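Local coordinates for cellulosome anchoring protein cohesin region (Clostridium thermocellum, PDB 4DH2) that binds a type I dockerin module through its cohesin domain, a protein-protein interaction of the cellulosome, and may take part in carbohydrate binding, at residues H8-T12 with P148-L153; I16-E22 with I34-N40; S48-Y54 with T135-F141. All blocks are in the same frame, centred on the assembly; numbering follows the deposited sequence.

Interaction 1: H8-T12 with P148-L153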
loop_
_atom_site.group_PDB
_atom_site.type_symbol
_atom_site.label_atom_id
_atom_site.label_comp_id
_atom_site.label_asym_id
_atom_site.label_seq_id
_atom_site.Cartn_x
_atom_site.Cartn_y
_atom_site.Cartn_z
ATOM N N HIS A 8 3.093 7.144 10.162
ATOM C CA HIS A 8 4.143 6.149 9.949
ATOM C C HIS A 8 4.840 5.970 11.296
ATOM O O HIS A 8 5.437 6.919 11.827
ATOM C CB HIS A 8 5.155 6.622 8.891
ATOM C CG HIS A 8 6.121 5.556 8.463
ATOM N ND1 HIS A 8 5.798 4.218 8.491
ATOM C CD2 HIS A 8 7.395 5.627 8.007
ATOM C CE1 HIS A 8 6.829 3.506 8.058
ATOM N NE2 HIS A 8 7.809 4.337 7.751
ATOM N N GLU A 9 4.751 4.765 11.857
ATOM C CA GLU A 9 5.236 4.524 13.203
ATOM C C GLU A 9 6.748 4.411 13.231
ATOM O O GLU A 9 7.341 3.751 12.381
ATOM C CB GLU A 9 4.631 3.237 13.767
ATOM C CG GLU A 9 3.229 3.416 14.323
ATOM C CD GLU A 9 2.905 2.395 15.397
ATOM O OE1 GLU A 9 3.218 1.197 15.202
ATOM O OE2 GLU A 9 2.358 2.800 16.443
ATOM N N ALA A 10 7.373 5.035 14.224
ATOM C CA ALA A 10 8.815 4.856 14.411
ATOM C C ALA A 10 9.049 3.466 15.020
ATOM O O ALA A 10 8.437 3.089 16.028
ATOM C CB ALA A 10 9.370 5.959 15.292
ATOM N N GLU A 11 9.904 2.687 14.378
ATOM C CA GLU A 11 10.061 1.289 14.708
ATOM C C GLU A 11 11.536 0.888 14.578
ATOM O O GLU A 11 12.318 1.613 13.980
ATOM C CB GLU A 11 9.197 0.472 13.757
ATOM C CG GLU A 11 9.058 -0.972 14.125
ATOM C CD GLU A 11 8.219 -1.730 13.119
ATOM O OE1 GLU A 11 7.460 -1.069 12.356
ATOM O OE2 GLU A 11 8.351 -2.972 13.083
ATOM N N THR A 12 11.873 -0.293 15.103
ATOM C CA THR A 12 13.240 -0.808 15.030
ATOM C C THR A 12 13.167 -2.221 14.441
ATOM O O THR A 12 12.282 -2.977 14.814
ATOM C CB THR A 12 13.852 -0.786 16.435
ATOM O OG1 THR A 12 13.850 0.567 16.936
ATOM C CG2 THR A 12 15.276 -1.329 16.456
ATOM N N PRO A 148 9.732 -7.632 10.154
ATOM C CA PRO A 148 9.522 -6.308 9.576
ATOM C C PRO A 148 10.727 -5.843 8.794
ATOM O O PRO A 148 11.877 -6.166 9.116
ATOM C CB PRO A 148 9.282 -5.408 10.809
ATOM C CG PRO A 148 9.807 -6.162 11.962
ATOM C CD PRO A 148 9.662 -7.626 11.623
ATOM N N ILE A 149 10.442 -5.062 7.757
ATOM C CA ILE A 149 11.452 -4.343 7.014
ATOM C C ILE A 149 11.054 -2.870 7.152
ATOM O O ILE A 149 9.936 -2.510 6.816
ATOM C CB ILE A 149 11.413 -4.729 5.518
ATOM C CG1 ILE A 149 11.735 -6.244 5.313
ATOM C CG2 ILE A 149 12.369 -3.870 4.754
ATOM C CD1 ILE A 149 11.491 -6.716 3.877
ATOM N N LEU A 150 11.911 -2.035 7.725
ATOM C CA LEU A 150 11.574 -0.625 7.834
ATOM C C LEU A 150 11.653 0.083 6.493
ATOM O O LEU A 150 12.510 -0.210 5.674
ATOM C CB LEU A 150 12.542 0.067 8.790
ATOM C CG LEU A 150 12.614 -0.586 10.153
ATOM C CD1 LEU A 150 13.666 0.129 11.003
ATOM C CD2 LEU A 150 11.278 -0.541 10.822
ATOM N N ALA A 151 10.801 1.090 6.323
ATOM C CA ALA A 151 10.788 1.848 5.092
ATOM C C ALA A 151 11.109 3.302 5.432
ATOM O O ALA A 151 10.367 3.940 6.162
ATOM C CB ALA A 151 9.417 1.774 4.443
ATOM N N VAL A 152 12.228 3.798 4.936
ATOM C CA VAL A 152 12.540 5.198 5.126
ATOM C C VAL A 152 11.829 5.979 4.022
ATOM O O VAL A 152 12.218 5.907 2.859
ATOM C CB VAL A 152 14.042 5.450 5.006
ATOM C CG1 VAL A 152 14.331 6.963 5.253
ATOM C CG2 VAL A 152 14.840 4.533 5.943
ATOM N N LEU A 153 10.807 6.714 4.395
ATOM C CA LEU A 153 9.979 7.406 3.417
ATOM C C LEU A 153 10.496 8.815 3.099
ATOM O O LEU A 153 10.820 9.618 3.979
ATOM C CB LEU A 153 8.586 7.522 3.973
ATOM C CG LEU A 153 7.930 6.203 4.409
ATOM C CD1 LEU A 153 6.577 6.453 4.995
ATOM C CD2 LEU A 153 7.827 5.229 3.241
#

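Interaction 2: I16-E22 with I34-N40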
loop_
_atom_site.group_PDB
_atom_site.type_symbol
_atom_site.label_atom_id
_atom_site.label_comp_id
_atom_site.label_asym_id
_atom_site.label_seq_id
_atom_site.Cartn_x
_atom_site.Cartn_y
_atom_site.Cartn_z
ATOM N N ILE A 16 15.943 -2.809 6.241
ATOM C CA ILE A 16 15.481 -1.502 5.866
ATOM C C ILE A 16 15.537 -1.301 4.344
ATOM O O ILE A 16 16.319 -1.950 3.640
ATOM C CB ILE A 16 16.368 -0.446 6.612
ATOM C CG1 ILE A 16 15.781 0.946 6.529
ATOM C CG2 ILE A 16 17.797 -0.478 6.060
ATOM C CD1 ILE A 16 16.051 1.776 7.818
ATOM N N LEU A 17 14.660 -0.430 3.843
ATOM C CA LEU A 17 14.741 0.089 2.478
ATOM C C LEU A 17 14.298 1.545 2.480
ATOM O O LEU A 17 13.866 2.102 3.504
ATOM C CB LEU A 17 13.895 -0.729 1.494
ATOM C CG LEU A 17 12.411 -0.848 1.858
ATOM C CD1 LEU A 17 11.639 0.324 1.416
ATOM C CD2 LEU A 17 11.856 -2.138 1.239
ATOM N N ASP A 18 14.434 2.162 1.317
ATOM C CA ASP A 18 14.020 3.536 1.125
ATOM C C ASP A 18 12.886 3.570 0.108
ATOM O O ASP A 18 12.938 2.851 -0.897
ATOM C CB ASP A 18 15.178 4.377 0.581
ATOM C CG ASP A 18 16.294 4.541 1.594
ATOM O OD1 ASP A 18 16.209 5.442 2.418
ATOM O OD2 ASP A 18 17.239 3.766 1.547
ATOM N N VAL A 19 11.890 4.406 0.391
ATOM C CA VAL A 19 10.773 4.617 -0.511
ATOM C C VAL A 19 10.801 6.092 -0.936
ATOM O O VAL A 19 10.785 6.976 -0.077
ATOM C CB VAL A 19 9.442 4.300 0.177
ATOM C CG1 VAL A 19 8.297 4.505 -0.759
ATOM C CG2 VAL A 19 9.451 2.879 0.706
ATOM N N LEU A 20 10.823 6.346 -2.249
ATOM C CA LEU A 20 10.948 7.717 -2.771
ATOM C C LEU A 20 9.842 8.070 -3.745
ATOM O O LEU A 20 9.448 7.246 -4.566
ATOM C CB LEU A 20 12.280 7.862 -3.502
ATOM C CG LEU A 20 13.557 7.480 -2.755
ATOM C CD1 LEU A 20 13.885 6.023 -2.967
ATOM C CD2 LEU A 20 14.722 8.343 -3.214
ATOM N N VAL A 21 9.320 9.285 -3.622
ATOM C CA VAL A 21 8.474 9.833 -4.672
ATOM C C VAL A 21 9.411 10.597 -5.596
ATOM O O VAL A 21 10.078 11.526 -5.159
ATOM C CB VAL A 21 7.429 10.777 -4.102
ATOM C CG1 VAL A 21 6.608 11.414 -5.249
ATOM C CG2 VAL A 21 6.523 10.056 -3.137
ATOM N N GLU A 22 9.487 10.199 -6.859
ATOM C CA GLU A 22 10.389 10.853 -7.790
ATOM C C GLU A 22 9.750 12.136 -8.339
ATOM O O GLU A 22 8.735 12.089 -9.010
ATOM C CB GLU A 22 10.763 9.914 -8.923
ATOM C CG GLU A 22 11.523 8.668 -8.448
ATOM C CD GLU A 22 12.806 9.000 -7.679
ATOM O OE1 GLU A 22 13.413 10.071 -7.926
ATOM O OE2 GLU A 22 13.207 8.189 -6.816
ATOM N N ILE A 34 4.047 9.974 -12.371
ATOM C CA ILE A 34 4.922 10.133 -11.213
ATOM C C ILE A 34 5.410 8.736 -10.790
ATOM O O ILE A 34 4.619 7.911 -10.349
ATOM C CB ILE A 34 4.187 10.799 -10.026
ATOM C CG1 ILE A 34 3.684 12.199 -10.404
ATOM C CG2 ILE A 34 5.117 10.895 -8.807
ATOM C CD1 ILE A 34 2.821 12.784 -9.379
ATOM N N PRO A 35 6.707 8.460 -10.960
ATOM C CA PRO A 35 7.260 7.170 -10.562
ATOM C C PRO A 35 7.518 7.169 -9.068
ATOM O O PRO A 35 7.935 8.189 -8.515
ATOM C CB PRO A 35 8.581 7.075 -11.334
ATOM C CG PRO A 35 8.575 8.247 -12.295
ATOM C CD PRO A 35 7.713 9.283 -11.653
ATOM N N LEU A 36 7.257 6.018 -8.459
ATOM C CA LEU A 36 7.515 5.780 -7.042
ATOM C C LEU A 36 8.500 4.609 -6.987
ATOM O O LEU A 36 8.303 3.605 -7.667
ATOM C CB LEU A 36 6.203 5.421 -6.329
ATOM C CG LEU A 36 5.043 6.363 -6.618
ATOM C CD1 LEU A 36 3.773 5.848 -5.967
ATOM C CD2 LEU A 36 5.325 7.770 -6.136
ATOM N N LYS A 37 9.560 4.755 -6.196
ATOM C CA LYS A 37 10.688 3.844 -6.242
ATOM C C LYS A 37 10.994 3.273 -4.881
ATOM O O LYS A 37 10.706 3.894 -3.874
ATOM C CB LYS A 37 11.958 4.569 -6.707
ATOM C CG LYS A 37 12.054 4.793 -8.204
ATOM C CD LYS A 37 13.425 5.358 -8.567
ATOM C CE LYS A 37 14.521 4.316 -8.382
ATOM N NZ LYS A 37 15.854 4.901 -8.028
ATOM N N PHE A 38 11.556 2.072 -4.893
ATOM C CA PHE A 38 12.211 1.483 -3.751
ATOM C C PHE A 38 13.692 1.466 -4.062
ATOM O O PHE A 38 14.100 1.095 -5.178
ATOM C CB PHE A 38 11.820 0.011 -3.555
ATOM C CG PHE A 38 10.403 -0.226 -3.137
ATOM C CD1 PHE A 38 9.613 0.795 -2.597
ATOM C CD2 PHE A 38 9.872 -1.514 -3.232
ATOM C CE1 PHE A 38 8.317 0.544 -2.222
ATOM C CE2 PHE A 38 8.570 -1.770 -2.836
ATOM C CZ PHE A 38 7.797 -0.735 -2.333
ATOM N N GLU A 39 14.499 1.853 -3.081
ATOM C CA GLU A 39 15.947 1.742 -3.179
ATOM C C GLU A 39 16.477 1.005 -1.960
ATOM O O GLU A 39 15.868 1.058 -0.888
ATOM C CB GLU A 39 16.589 3.133 -3.273
ATOM C CG GLU A 39 16.317 3.875 -4.583
ATOM C CD GLU A 39 16.942 5.269 -4.626
ATOM O OE1 GLU A 39 17.524 5.715 -3.612
ATOM O OE2 GLU A 39 16.837 5.924 -5.682
ATOM N N ASN A 40 17.605 0.328 -2.131
ATOM C CA ASN A 40 18.205 -0.462 -1.060
ATOM C C ASN A 40 17.260 -1.556 -0.559
ATOM O O ASN A 40 17.156 -1.805 0.640
ATOM C CB ASN A 40 18.625 0.461 0.069
ATOM C CG ASN A 40 19.611 1.503 -0.409
ATOM O OD1 ASN A 40 20.612 1.151 -1.034
ATOM N ND2 ASN A 40 19.301 2.771 -0.194
HETATM O O HOH W 1 16.088 8.320 -6.561
#

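Interaction 3: S48-Y54 with T135-F141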
loop_
_atom_site.group_PDB
_atom_site.type_symbol
_atom_site.label_atom_id
_atom_site.label_comp_id
_atom_site.label_asym_id
_atom_site.label_seq_id
_atom_site.Cartn_x
_atom_site.Cartn_y
_atom_site.Cartn_z
ATOM N N SER A 48 5.583 -8.801 1.394
ATOM C CA SER A 48 4.363 -8.028 1.326
ATOM C C SER A 48 4.616 -6.588 1.774
ATOM O O SER A 48 5.462 -6.341 2.647
ATOM C CB SER A 48 3.306 -8.632 2.229
ATOM O OG SER A 48 2.111 -7.854 2.238
ATOM N N PHE A 49 3.858 -5.666 1.201
ATOM C CA PHE A 49 3.869 -4.300 1.716
ATOM C C PHE A 49 2.546 -3.648 1.516
ATOM O O PHE A 49 1.770 -4.025 0.632
ATOM C CB PHE A 49 4.999 -3.457 1.103
ATOM C CG PHE A 49 4.802 -3.085 -0.367
ATOM C CD1 PHE A 49 3.974 -2.041 -0.744
ATOM C CD2 PHE A 49 5.482 -3.777 -1.352
ATOM C CE1 PHE A 49 3.847 -1.699 -2.073
ATOM C CE2 PHE A 49 5.354 -3.454 -2.667
ATOM C CZ PHE A 49 4.528 -2.409 -3.039
ATOM N N ASN A 50 2.277 -2.654 2.357
ATOM C CA ASN A 50 1.034 -1.905 2.323
ATOM C C ASN A 50 1.481 -0.486 2.634
ATOM O O ASN A 50 2.128 -0.243 3.675
ATOM C CB ASN A 50 0.129 -2.537 3.374
ATOM C CG ASN A 50 -1.265 -1.928 3.501
ATOM O OD1 ASN A 50 -1.819 -2.001 4.591
ATOM N ND2 ASN A 50 -1.851 -1.382 2.430
ATOM N N LEU A 51 1.178 0.431 1.710
ATOM C CA LEU A 51 1.722 1.793 1.746
ATOM C C LEU A 51 0.612 2.749 1.288
ATOM O O LEU A 51 -0.119 2.405 0.348
ATOM C CB LEU A 51 2.913 1.844 0.769
ATOM C CG LEU A 51 3.646 3.144 0.489
ATOM C CD1 LEU A 51 4.119 3.713 1.772
ATOM C CD2 LEU A 51 4.818 2.808 -0.387
ATOM N N SER A 52 0.483 3.909 1.942
ATOM C CA SER A 52 -0.462 4.973 1.525
ATOM C C SER A 52 0.296 6.234 1.141
ATOM O O SER A 52 1.299 6.612 1.816
ATOM C CB SER A 52 -1.387 5.380 2.698
ATOM O OG SER A 52 -2.281 4.338 3.015
ATOM N N LEU A 53 -0.226 6.908 0.123
ATOM C CA LEU A 53 0.226 8.245 -0.267
ATOM C C LEU A 53 -0.952 9.185 -0.262
ATOM O O LEU A 53 -2.091 8.769 -0.511
ATOM C CB LEU A 53 0.754 8.207 -1.706
ATOM C CG LEU A 53 1.977 7.385 -2.043
ATOM C CD1 LEU A 53 2.280 7.581 -3.525
ATOM C CD2 LEU A 53 3.147 7.795 -1.204
ATOM N N TYR A 54 -0.687 10.470 -0.029
ATOM C CA TYR A 54 -1.727 11.469 -0.130
ATOM C C TYR A 54 -1.309 12.500 -1.154
ATOM O O TYR A 54 -0.115 12.765 -1.314
ATOM C CB TYR A 54 -1.895 12.188 1.176
ATOM C CG TYR A 54 -2.409 11.304 2.260
ATOM C CD1 TYR A 54 -3.764 11.084 2.401
ATOM C CD2 TYR A 54 -1.529 10.657 3.113
ATOM C CE1 TYR A 54 -4.249 10.273 3.402
ATOM C CE2 TYR A 54 -2.005 9.853 4.125
ATOM C CZ TYR A 54 -3.367 9.664 4.252
ATOM O OH TYR A 54 -3.856 8.854 5.255
ATOM N N THR A 135 2.582 13.112 -0.023
ATOM C CA THR A 135 3.009 12.706 1.299
ATOM C C THR A 135 2.678 11.247 1.540
ATOM O O THR A 135 2.050 10.597 0.711
ATOM C CB THR A 135 2.330 13.511 2.377
ATOM O OG1 THR A 135 0.919 13.331 2.292
ATOM C CG2 THR A 135 2.622 14.996 2.185
ATOM N N PHE A 136 3.083 10.745 2.696
ATOM C CA PHE A 136 2.830 9.344 3.022
ATOM C C PHE A 136 1.968 9.193 4.218
ATOM O O PHE A 136 1.988 10.032 5.110
ATOM C CB PHE A 136 4.118 8.658 3.373
ATOM C CG PHE A 136 4.999 8.461 2.237
ATOM C CD1 PHE A 136 4.796 7.424 1.366
ATOM C CD2 PHE A 136 6.057 9.317 2.016
ATOM C CE1 PHE A 136 5.609 7.245 0.295
ATOM C CE2 PHE A 136 6.865 9.133 0.934
ATOM C CZ PHE A 136 6.659 8.107 0.089
ATOM N N GLY A 137 1.251 8.080 4.260
ATOM C CA GLY A 137 0.637 7.631 5.486
ATOM C C GLY A 137 1.357 6.417 6.058
ATOM O O GLY A 137 2.597 6.282 6.052
ATOM N N GLU A 138 0.544 5.510 6.531
ATOM C CA GLU A 138 1.032 4.219 7.011
ATOM C C GLU A 138 1.828 3.447 5.935
ATOM O O GLU A 138 1.604 3.535 4.733
ATOM C CB GLU A 138 -0.130 3.366 7.536
ATOM C CG GLU A 138 -1.194 3.037 6.497
ATOM C CD GLU A 138 -0.719 2.014 5.485
ATOM O OE1 GLU A 138 -1.095 2.150 4.300
ATOM O OE2 GLU A 138 0.024 1.078 5.879
ATOM N N SER A 139 2.804 2.709 6.417
ATOM C CA SER A 139 3.714 1.995 5.591
ATOM C C SER A 139 4.130 0.789 6.410
ATOM O O SER A 139 4.663 0.929 7.512
ATOM C CB SER A 139 4.929 2.869 5.307
ATOM O OG SER A 139 5.990 2.133 4.769
ATOM N N ASN A 140 3.909 -0.388 5.846
ATOM C CA ASN A 140 4.228 -1.642 6.507
ATOM C C ASN A 140 4.828 -2.597 5.471
ATOM O O ASN A 140 4.222 -2.802 4.414
ATOM C CB ASN A 140 2.968 -2.299 7.050
ATOM C CG ASN A 140 2.456 -1.644 8.297
ATOM O OD1 ASN A 140 3.197 -1.461 9.274
ATOM N ND2 ASN A 140 1.169 -1.306 8.295
ATOM N N PHE A 141 6.008 -3.149 5.763
ATOM C CA PHE A 141 6.669 -4.101 4.864
ATOM C C PHE A 141 7.126 -5.292 5.689
ATOM O O PHE A 141 7.516 -5.134 6.841
ATOM C CB PHE A 141 7.941 -3.511 4.252
ATOM C CG PHE A 141 7.728 -2.413 3.251
ATOM C CD1 PHE A 141 8.120 -2.567 1.937
ATOM C CD2 PHE A 141 7.192 -1.205 3.639
ATOM C CE1 PHE A 141 7.939 -1.575 1.029
ATOM C CE2 PHE A 141 7.038 -0.187 2.722
ATOM C CZ PHE A 141 7.394 -0.371 1.428
HETATM O O HOH W 2 -0.658 -3.086 6.848
#

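Interaction 1: H8-T12 with P148-L153
His8 reaches from the N-terminal arm to the strand that begins around Ile149 and meets it twice, with a ring nitrogen on Ala151 and a ring face on Leu153. CB lies 4.2 Å from Leu153 CD1, and CG, turned anti to the backbone N (chi1 -170°), comes to 3.6 Å from the same methyl. CD2 is nearest, 3.2 Å from Leu153 CD1, which sits over one face of the imidazole. CE1 stands 4.0 Å from Ala151 O, and the side chain also packs on Ser139 of strand 129-142. At the tip, NE2 donates to Ala151 O over 3.0 Å. That bond is fairly straight (161° at the hydrogen), and the carbonyl oxygen lies close to the ring plane while the nitrogen lies in the carbonyl plane, so both flat groups meet edge-on. Leu153 comes from the opposite direction to the histidine, and with the oxygen at the ring's edge it probably limits how far the imidazole can swing.

Glu11 makes the second foothold, though it is modelled in two conformers and its side-chain contacts hold for the one described. Its extended chain runs obliquely past Leu150, CB lying 3.7 Å from Leu150 CD2, and ends with OE2 at 3.5 Å from Pro148 CB. The other methyl of Leu150 reaches the backbone instead, CD1 standing 3.6 Å from Glu11 O.

Residues 8-12 form no regular strand, and their path runs at 131° to that of 148-153, laid over a strand of the cohesin beta-sandwich whose backbone bonds go to strands 15-27 and 129-142. In that conformer Glu11 makes no hydrogen bond to residues 148-153; one directed bond, for which NE2 of His8 carries the hydrogen as donor, and leucine contacts hold the arm at the surface.

Interaction 2: I16-E22 with I34-N40
Asp18 and Glu39 face each other as an antiparallel hydrogen-bonded pair, Asp18 N to Glu39 O and Glu39 N to Asp18 O, both 2.9 Å. Two residues along, Leu20 and Lys37 repeat the exchange, and Glu22 N adds a bond to Pro35 O where strand 16-21 ends. This is the ladder of a beta hairpin, the strands running at 159°.

On the face carrying Val19 and Phe38 the contact is apolar. Val19 CG2 lies 3.9 Å from Phe38 CD1, the two side chains side by side, and Val21 CG2 packs at 4.0 Å against Leu36 CD2. Phe110 stacks on the Phe38 ring and Phe49 meets it edge-to-face, which places this side in the core of the cohesin sandwich.

The other face is largely polar. Asn40 ND2 donates to Asp18 OD2 over 2.9 Å, on the anti side and 30° out of the carboxylate plane. Glu39 is modelled in two conformers; in the one described, Leu20 CD1 presses against it, 3.6 Å from Glu39 CD, the chains crossing at about a right angle. Beyond it Lys37, bent at chi3 (70°), brings NZ to 2.7 Å from Glu39 OE2 in a salt bridge within its own strand. Glu22 bends at chi2 and sets OE2 across the aliphatic part of Lys37, 3.3 Å from CD. In the same Glu39 conformer one water donates to both Glu22 OE2 and Glu39 OE2.

There Glu22 OE2 and Glu39 OE2 are 4.4 Å apart, so the water and the lysine ammonium probably offset their repulsion, leaving a charged outer face and an apolar inner one on a single hairpin.

Interaction 3: S48-Y54 with T135-F141
Phe141 carries Phe49 CB over one face of its ring, a CH-pi contact 3.5 Å from the centroid, while Ser139 OG lies at its edge in plane. The Phe49 ring runs nearly parallel to that of Phe141 (planes at 20°) but is displaced, the ring centroids 5.2 Å apart; chi1 of 71° sets Phe49 CG between its backbone N and carbonyl carbon and carries the ring away from residues 135-141. The Phe136 ring receives Ser52 O at its edge and Leu51 CD1 obliquely, 3.8 Å from Phe136 CD1. On the other face, with Asn50 and Thr135, the Tyr54 ring meets the carbonyl carbon of Phe136 with its edge, and Tyr54 CE2 passes 3.7 Å from Gly137 CA.

The strands are antiparallel neighbours in the cohesin beta-sandwich, paired by backbone bonds at Asn50 with Asn140 and at Tyr54 with Thr135. Between Leu51 and Leu53 the register slips by one, a beta bulge: Ser52 N bonds Glu138 O, and Gly137 N reaches Ser52 O from above the carbonyl plane at 2.9 Å.

On the face carrying Asn50 and Ser52, Ser52 OG lies 2.8 Å from Glu138 OE1, with Glu88 OE2 an alternative acceptor for its proton. A water bridges Asn50 OD1 and Asn140 ND2. Asn50 ND2 donates to Phe91 O and to Leu64 O of the dockerin chain, whose Ile18 also packs on Asn50 and Asn140.

Along the chain, interaction 1 closes the longest loop and encloses the other two, which follow in series: the hairpin of interaction 2, then interaction 3. The centres of interactions 1 and 3 are about 10 Å apart, those of 2 and 3 about 11 Å, those of 1 and 2 about 14 Å. Strand 149-161 of interaction 1 lies between the strands of the other two in the sheet, with 15-27 parallel on one side and 129-142 antiparallel on the other. Across the sandwich interior, Leu36 CD1 meets Leu53 CD1 at 3.3 Å and Phe38 CZ meets Phe141 CE1 at 3.5 Å. One apolar core thus backs both the hairpin and the dockerin-binding strands, while the N-terminal arm lies over strand 149-161 at the surface.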